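Local coordinates for protein lipolytic enzyme, g-d-s-l (Clostridium thermocellum, PDB 2W47) that is a beta-sandwich carbohydrate-binding module of family 6 that holds a glycan beside a calcium ion, at residues T65-M70 and S82-S87; P69-N75 and V109-I115. All blocks are in the same frame, centred on the assembly; numbering follows the deposited sequence.

Interaction 1: T65-M70 and S82-S87; sequences TANRPM and SMDFVS. With AQA (4-deoxy-beta-L-threo-hex-4-enopyranuronic acid), chain B.
The side-chain amide of N67 grips the facing loop with both ends. Its CG stands anti to the backbone N (chi1 -175°), and OD1 accepts a hydrogen bond from the F85 backbone N at 2.8 Å, the donor lying in the plane of the N67 carbonyl. ND2 donates to D84 OD1 at 2.8 Å from above the carboxylate, whose plane stands nearly upright to the amide. Asparagine suits this place because one short group both accepts and donates. R68 adds a main-chain bond, its N lying 3.1 Å from F85 O. M70 and F85 cross at about a right angle: the methyl CE of M70 sits over one ring face, offset toward the rim, 3.6 Å from F85 CE2, while the sulfur lies obliquely in a Met-aromatic contact. Y60 meets the same ring edge-to-face. The extended side chain of R68 turns toward the sugar acid, where NH1 and NH2 each donate to one carboxylate oxygen of AQA, O6B at 2.9 Å and O6A at 2.8 Å. D118 forms a salt bridge with NH2. Such a bidentate arginine–carboxylate pairing, on a beta-sandwich loop, belongs to the glycan pocket of this family 6 module.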
loop_
_atom_site.group_PDB
_atom_site.type_symbol
_atom_site.label_atom_id
_atom_site.label_comp_id
_atom_site.label_asym_id
_atom_site.label_seq_id
_atom_site.Cartn_x
_atom_site.Cartn_y
_atom_site.Cartn_z
ATOM N N THR A 65 3.709 -18.176 3.459
ATOM C CA THR A 65 4.336 -18.560 2.205
ATOM C C THR A 65 3.543 -18.062 0.987
ATOM O O THR A 65 4.090 -17.936 -0.108
ATOM C CB THR A 65 4.576 -20.092 2.150
ATOM O OG1 THR A 65 5.030 -20.479 0.847
ATOM C CG2 THR A 65 3.317 -20.859 2.531
ATOM N N ALA A 66 2.270 -17.734 1.191
ATOM C CA ALA A 66 1.383 -17.442 0.071
ATOM C C ALA A 66 1.294 -15.953 -0.242
ATOM O O ALA A 66 1.220 -15.109 0.658
ATOM C CB ALA A 66 0.005 -18.000 0.332
ATOM N N ASN A 67 1.288 -15.659 -1.533
ATOM C CA ASN A 67 1.071 -14.315 -2.050
ATOM C C ASN A 67 -0.248 -13.766 -1.514
ATOM O O ASN A 67 -1.255 -14.481 -1.466
ATOM C CB ASN A 67 1.032 -14.385 -3.580
ATOM C CG ASN A 67 0.928 -13.024 -4.234
ATOM O OD1 ASN A 67 1.324 -12.009 -3.661
ATOM N ND2 ASN A 67 0.389 -12.993 -5.446
ATOM N N ARG A 68 -0.236 -12.492 -1.118
ATOM C CA ARG A 68 -1.447 -11.803 -0.657
ATOM C C ARG A 68 -1.745 -10.662 -1.623
ATOM O O ARG A 68 -1.409 -9.504 -1.352
ATOM C CB ARG A 68 -1.256 -11.278 0.770
ATOM C CG ARG A 68 -1.241 -12.401 1.793
ATOM C CD ARG A 68 -1.263 -11.880 3.215
ATOM N NE ARG A 68 -1.490 -12.948 4.186
ATOM C CZ ARG A 68 -1.649 -12.734 5.488
ATOM N NH1 ARG A 68 -1.600 -11.493 5.971
ATOM N NH2 ARG A 68 -1.859 -13.756 6.307
ATOM N N PRO A 69 -2.362 -10.990 -2.766
ATOM C CA PRO A 69 -2.548 -9.997 -3.815
ATOM C C PRO A 69 -3.591 -8.951 -3.437
ATOM O O PRO A 69 -4.524 -9.228 -2.662
ATOM C CB PRO A 69 -3.004 -10.840 -5.015
ATOM C CG PRO A 69 -3.700 -12.007 -4.391
ATOM C CD PRO A 69 -2.907 -12.308 -3.159
ATOM N N MET A 70 -3.414 -7.746 -3.969
ATOM C CA MET A 70 -4.357 -6.662 -3.713
ATOM C C MET A 70 -4.713 -5.922 -4.977
ATOM O O MET A 70 -3.887 -5.768 -5.879
ATOM C CB MET A 70 -3.829 -5.684 -2.661
ATOM C CG MET A 70 -3.500 -6.349 -1.342
ATOM S SD MET A 70 -3.618 -5.222 0.060
ATOM C CE MET A 70 -2.037 -4.379 -0.041
ATOM N N SER A 82 -4.406 -7.083 -9.840
ATOM C CA SER A 82 -3.834 -7.998 -8.863
ATOM C C SER A 82 -2.354 -7.727 -8.669
ATOM O O SER A 82 -1.503 -8.275 -9.376
ATOM C CB SER A 82 -4.070 -9.451 -9.285
ATOM O OG SER A 82 -3.735 -10.322 -8.227
ATOM N N MET A 83 -2.060 -6.853 -7.712
ATOM C CA MET A 83 -0.695 -6.512 -7.336
ATOM C C MET A 83 -0.199 -7.533 -6.325
ATOM O O MET A 83 -0.860 -7.782 -5.305
ATOM C CB MET A 83 -0.644 -5.105 -6.735
ATOM C CG MET A 83 0.760 -4.655 -6.393
ATOM S SD MET A 83 0.757 -2.941 -5.864
ATOM C CE MET A 83 2.475 -2.777 -5.404
ATOM N N ASP A 84 0.951 -8.133 -6.618
ATOM C CA ASP A 84 1.522 -9.159 -5.753
ATOM C C ASP A 84 2.201 -8.593 -4.522
ATOM O O ASP A 84 2.911 -7.576 -4.586
ATOM C CB ASP A 84 2.531 -10.014 -6.531
ATOM C CG ASP A 84 1.885 -10.815 -7.637
ATOM O OD1 ASP A 84 0.696 -11.165 -7.526
ATOM O OD2 ASP A 84 2.584 -11.098 -8.632
ATOM N N PHE A 85 1.962 -9.280 -3.407
ATOM C CA PHE A 85 2.643 -9.041 -2.148
ATOM C C PHE A 85 3.125 -10.396 -1.671
ATOM O O PHE A 85 2.490 -11.065 -0.853
ATOM C CB PHE A 85 1.700 -8.362 -1.158
ATOM C CG PHE A 85 1.354 -6.957 -1.556
ATOM C CD1 PHE A 85 2.130 -5.892 -1.110
ATOM C CD2 PHE A 85 0.299 -6.706 -2.437
ATOM C CE1 PHE A 85 1.840 -4.590 -1.495
ATOM C CE2 PHE A 85 0.003 -5.411 -2.831
ATOM C CZ PHE A 85 0.782 -4.348 -2.353
ATOM N N VAL A 86 4.266 -10.800 -2.221
ATOM C CA VAL A 86 4.796 -12.136 -1.999
ATOM C C VAL A 86 5.382 -12.258 -0.601
ATOM O O VAL A 86 5.625 -11.252 0.082
ATOM C CB VAL A 86 5.845 -12.549 -3.083
ATOM C CG1 VAL A 86 5.238 -12.466 -4.476
ATOM C CG2 VAL A 86 7.112 -11.688 -3.007
ATOM N N SER A 87 5.596 -13.495 -0.171
ATOM C CA SER A 87 6.203 -13.744 1.125
ATOM C C SER A 87 7.469 -12.924 1.322
ATOM O O SER A 87 8.288 -12.786 0.408
ATOM C CB SER A 87 6.551 -15.217 1.285
ATOM O OG SER A 87 7.041 -15.446 2.596
HETATM O O6A AQA B . -1.880 -13.542 9.121
HETATM C C6 AQA B . -1.682 -12.344 9.465
HETATM O O6B AQA B . -2.158 -11.372 8.825
HETATM C C5 AQA B . -0.933 -12.100 10.542
HETATM O O5 AQA B . -0.379 -13.259 11.229
HETATM C C4 AQA B . -0.680 -10.835 10.951
HETATM C C3 AQA B . -0.025 -10.584 12.295
HETATM O O3 AQA B . 0.636 -9.311 12.332
HETATM C C2 AQA B . 0.980 -11.703 12.537
HETATM O O2 AQA B . 1.625 -11.548 13.803
HETATM C C1 AQA B . 0.271 -13.052 12.489
HETATM O O HOH W 1 4.562 -15.589 -1.799
#

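Interaction 2: P69-N75 and V109-I115; sequences PMRITVN and VIRATAI
V109 meets N75 where strand 70-74 gives out: the N of N75 donates to V109 O at 2.7 Å, and water 5 bridges that same oxygen to the hydroxyl of T73. Next comes I110, whose CG1 lies 4.4 Å from CG2 of V74; both residues are buried, and L103 of strand 95-103 packs against the pair, a fitting place for branched aliphatic chains. R111 lies on the opposite face, with T73 and T113. Its backbone exchanges two hydrogen bonds with T73, and its CB lies 3.4 Å from OG1 of T73, the two side chains running side by side. The T73 hydroxyl stands between its own backbone N and carbonyl carbon (chi1 54°), so that it faces the neighbouring strand and can hold waters 2 and 5. The R111 guanidinium leads away to E43, its salt-bridge partner, and to the ring of Y41.

This is antiparallel pairing inside the five-stranded sheet of a beta-sandwich, with strand 41-48 on the far flank of 106-114 and strand 77-83 beyond 70-74. A112 belongs to the buried face: its small CB leaves room for CD1 of I72 and CE of M70, each 3.7 Å away. T113 returns to the outer face and trades two backbone bonds with R71, while its hydroxyl shares water 2 with R71 O and T73 OG1. A114 O receives a hydrogen bond from water 3. I115, just past the strand end, turns its side chain toward 69-71: its N donates to P69 O at 3.2 Å, CD1 lies near P69 CB, and, in one of the two R71 conformers, CG1 lies over a guanidinium face, 3.8 Å from NH1.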
loop_
_atom_site.group_PDB
_atom_site.type_symbol
_atom_site.label_atom_id
_atom_site.label_comp_id
_atom_site.label_asym_id
_atom_site.label_seq_id
_atom_site.Cartn_x
_atom_site.Cartn_y
_atom_site.Cartn_z
ATOM N N PRO A 69 -2.362 -10.990 -2.766
ATOM C CA PRO A 69 -2.548 -9.997 -3.815
ATOM C C PRO A 69 -3.591 -8.951 -3.437
ATOM O O PRO A 69 -4.524 -9.228 -2.662
ATOM C CB PRO A 69 -3.004 -10.840 -5.015
ATOM C CG PRO A 69 -3.700 -12.007 -4.391
ATOM C CD PRO A 69 -2.907 -12.308 -3.159
ATOM N N MET A 70 -3.414 -7.746 -3.969
ATOM C CA MET A 70 -4.357 -6.662 -3.713
ATOM C C MET A 70 -4.713 -5.922 -4.977
ATOM O O MET A 70 -3.887 -5.768 -5.879
ATOM C CB MET A 70 -3.829 -5.684 -2.661
ATOM C CG MET A 70 -3.500 -6.349 -1.342
ATOM S SD MET A 70 -3.618 -5.222 0.060
ATOM C CE MET A 70 -2.037 -4.379 -0.041
ATOM N N ARG A 71 -5.962 -5.479 -5.028
ATOM C CA ARG A 71 -6.482 -4.673 -6.117
ATOM C C ARG A 71 -6.192 -3.211 -5.799
ATOM O O ARG A 71 -6.603 -2.711 -4.751
ATOM C CB ARG A 71 -7.991 -4.905 -6.213
ATOM C CG ARG A 71 -8.635 -4.563 -7.549
ATOM C CD ARG A 71 -10.140 -4.845 -7.541
ATOM N NE ARG A 71 -10.443 -6.242 -7.233
ATOM C CZ ARG A 71 -10.889 -6.678 -6.055
ATOM N NH1 ARG A 71 -11.125 -7.969 -5.885
ATOM N NH2 ARG A 71 -11.097 -5.836 -5.049
ATOM N N ILE A 72 -5.485 -2.536 -6.690
ATOM C CA ILE A 72 -5.109 -1.143 -6.482
ATOM C C ILE A 72 -5.961 -0.237 -7.333
ATOM O O ILE A 72 -6.043 -0.403 -8.553
ATOM C CB ILE A 72 -3.611 -0.895 -6.786
ATOM C CG1 ILE A 72 -2.732 -2.004 -6.187
ATOM C CG2 ILE A 72 -3.191 0.509 -6.322
ATOM C CD1 ILE A 72 -2.859 -2.197 -4.671
ATOM N N THR A 73 -6.581 0.733 -6.675
ATOM C CA THR A 73 -7.401 1.716 -7.363
ATOM C C THR A 73 -6.895 3.133 -7.104
ATOM O O THR A 73 -6.400 3.443 -6.019
ATOM C CB THR A 73 -8.896 1.614 -6.979
ATOM O OG1 THR A 73 -9.040 1.688 -5.554
ATOM C CG2 THR A 73 -9.504 0.314 -7.472
ATOM N N VAL A 74 -7.010 3.977 -8.126
ATOM C CA VAL A 74 -6.731 5.405 -8.000
ATOM C C VAL A 74 -8.014 6.108 -8.389
ATOM O O VAL A 74 -8.487 5.985 -9.522
ATOM C CB VAL A 74 -5.573 5.863 -8.919
ATOM C CG1 VAL A 74 -5.411 7.389 -8.882
ATOM C CG2 VAL A 74 -4.286 5.185 -8.516
ATOM N N ASN A 75 -8.613 6.802 -7.425
ATOM C CA ASN A 75 -9.895 7.464 -7.639
ATOM C C ASN A 75 -10.971 6.465 -8.106
ATOM O O ASN A 75 -11.883 6.805 -8.873
ATOM C CB ASN A 75 -9.719 8.653 -8.601
ATOM C CG ASN A 75 -8.587 9.575 -8.173
ATOM O OD1 ASN A 75 -7.690 9.919 -8.960
ATOM N ND2 ASN A 75 -8.600 9.949 -6.910
ATOM N N VAL A 109 -7.203 9.520 -4.543
ATOM C CA VAL A 109 -7.658 8.541 -3.565
ATOM C C VAL A 109 -7.060 7.182 -3.936
ATOM O O VAL A 109 -7.436 6.602 -4.949
ATOM C CB VAL A 109 -9.203 8.473 -3.528
ATOM C CG1 VAL A 109 -9.658 7.543 -2.428
ATOM C CG2 VAL A 109 -9.822 9.869 -3.327
ATOM N N ILE A 110 -6.111 6.705 -3.135
ATOM C CA ILE A 110 -5.393 5.478 -3.461
ATOM C C ILE A 110 -5.772 4.368 -2.484
ATOM O O ILE A 110 -5.579 4.515 -1.283
ATOM C CB ILE A 110 -3.868 5.720 -3.487
ATOM C CG1 ILE A 110 -3.539 6.873 -4.468
ATOM C CG2 ILE A 110 -3.122 4.417 -3.844
ATOM C CD1 ILE A 110 -2.078 7.044 -4.859
ATOM N N ARG A 111 -6.349 3.289 -3.011
ATOM C CA ARG A 111 -6.829 2.187 -2.188
ATOM C C ARG A 111 -6.197 0.860 -2.595
ATOM O O ARG A 111 -6.055 0.557 -3.789
ATOM C CB ARG A 111 -8.366 2.086 -2.245
ATOM C CG ARG A 111 -8.949 1.004 -1.327
ATOM C CD ARG A 111 -10.432 0.826 -1.533
ATOM N NE ARG A 111 -11.183 2.010 -1.134
ATOM C CZ ARG A 111 -12.505 2.038 -1.021
ATOM N NH1 ARG A 111 -13.219 0.942 -1.269
ATOM N NH2 ARG A 111 -13.104 3.163 -0.646
ATOM N N ALA A 112 -5.837 0.073 -1.582
ATOM C CA ALA A 112 -5.335 -1.291 -1.765
ATOM C C ALA A 112 -6.287 -2.245 -1.054
ATOM O O ALA A 112 -6.387 -2.219 0.171
ATOM C CB ALA A 112 -3.927 -1.411 -1.214
ATOM N N THR A 113 -6.975 -3.076 -1.838
ATOM C CA THR A 113 -8.028 -3.950 -1.333
ATOM C C THR A 113 -7.584 -5.404 -1.404
ATOM O O THR A 113 -7.128 -5.869 -2.453
ATOM C CB THR A 113 -9.314 -3.774 -2.157
ATOM O OG1 THR A 113 -9.731 -2.410 -2.080
ATOM C CG2 THR A 113 -10.447 -4.633 -1.637
ATOM N N ALA A 114 -7.739 -6.122 -0.298
ATOM C CA ALA A 114 -7.359 -7.536 -0.244
ATOM C C ALA A 114 -8.278 -8.380 -1.111
ATOM O O ALA A 114 -9.506 -8.274 -1.016
ATOM C CB ALA A 114 -7.389 -8.027 1.183
ATOM N N ILE A 115 -7.669 -9.213 -1.960
ATOM C CA ILE A 115 -8.410 -10.075 -2.874
ATOM C C ILE A 115 -8.750 -11.438 -2.268
ATOM O O ILE A 115 -9.873 -11.926 -2.435
ATOM C CB ILE A 115 -7.634 -10.271 -4.191
ATOM C CG1 ILE A 115 -7.573 -8.956 -4.977
ATOM C CG2 ILE A 115 -8.281 -11.350 -5.052
ATOM C CD1 ILE A 115 -6.524 -8.938 -6.061
HETATM O O HOH W 2 -8.795 -1.060 -4.274
HETATM O O HOH W 3 -11.662 -8.101 -2.869
HETATM O O HOH W 4 -11.784 -10.734 -3.946
HETATM O O HOH W 5 -9.295 4.478 -5.236
#

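M70 opens strand 70-74, which has a neighbour on each flank: strand 77-83, which leads into the loop of interaction 1, and strand 106-114 in interaction 2. M70 belongs to both contacts, P69 just before it is shared as well, and M83 SD packs 3.6 Å from I72 CG1. Both are partly buried, but interaction 2 lies nearer the centre of the chain, about 8 Å from it against about 12 Å, and has no exposed residue, whereas interaction 1 has several. Interaction 2 is regular sheet, with an aliphatic buried face and a watered outer one. Interaction 1 keeps one strand pair at its base, then relies on an amide clamp and an aromatic ring, and it alone supplies a sugar-binding residue, R68.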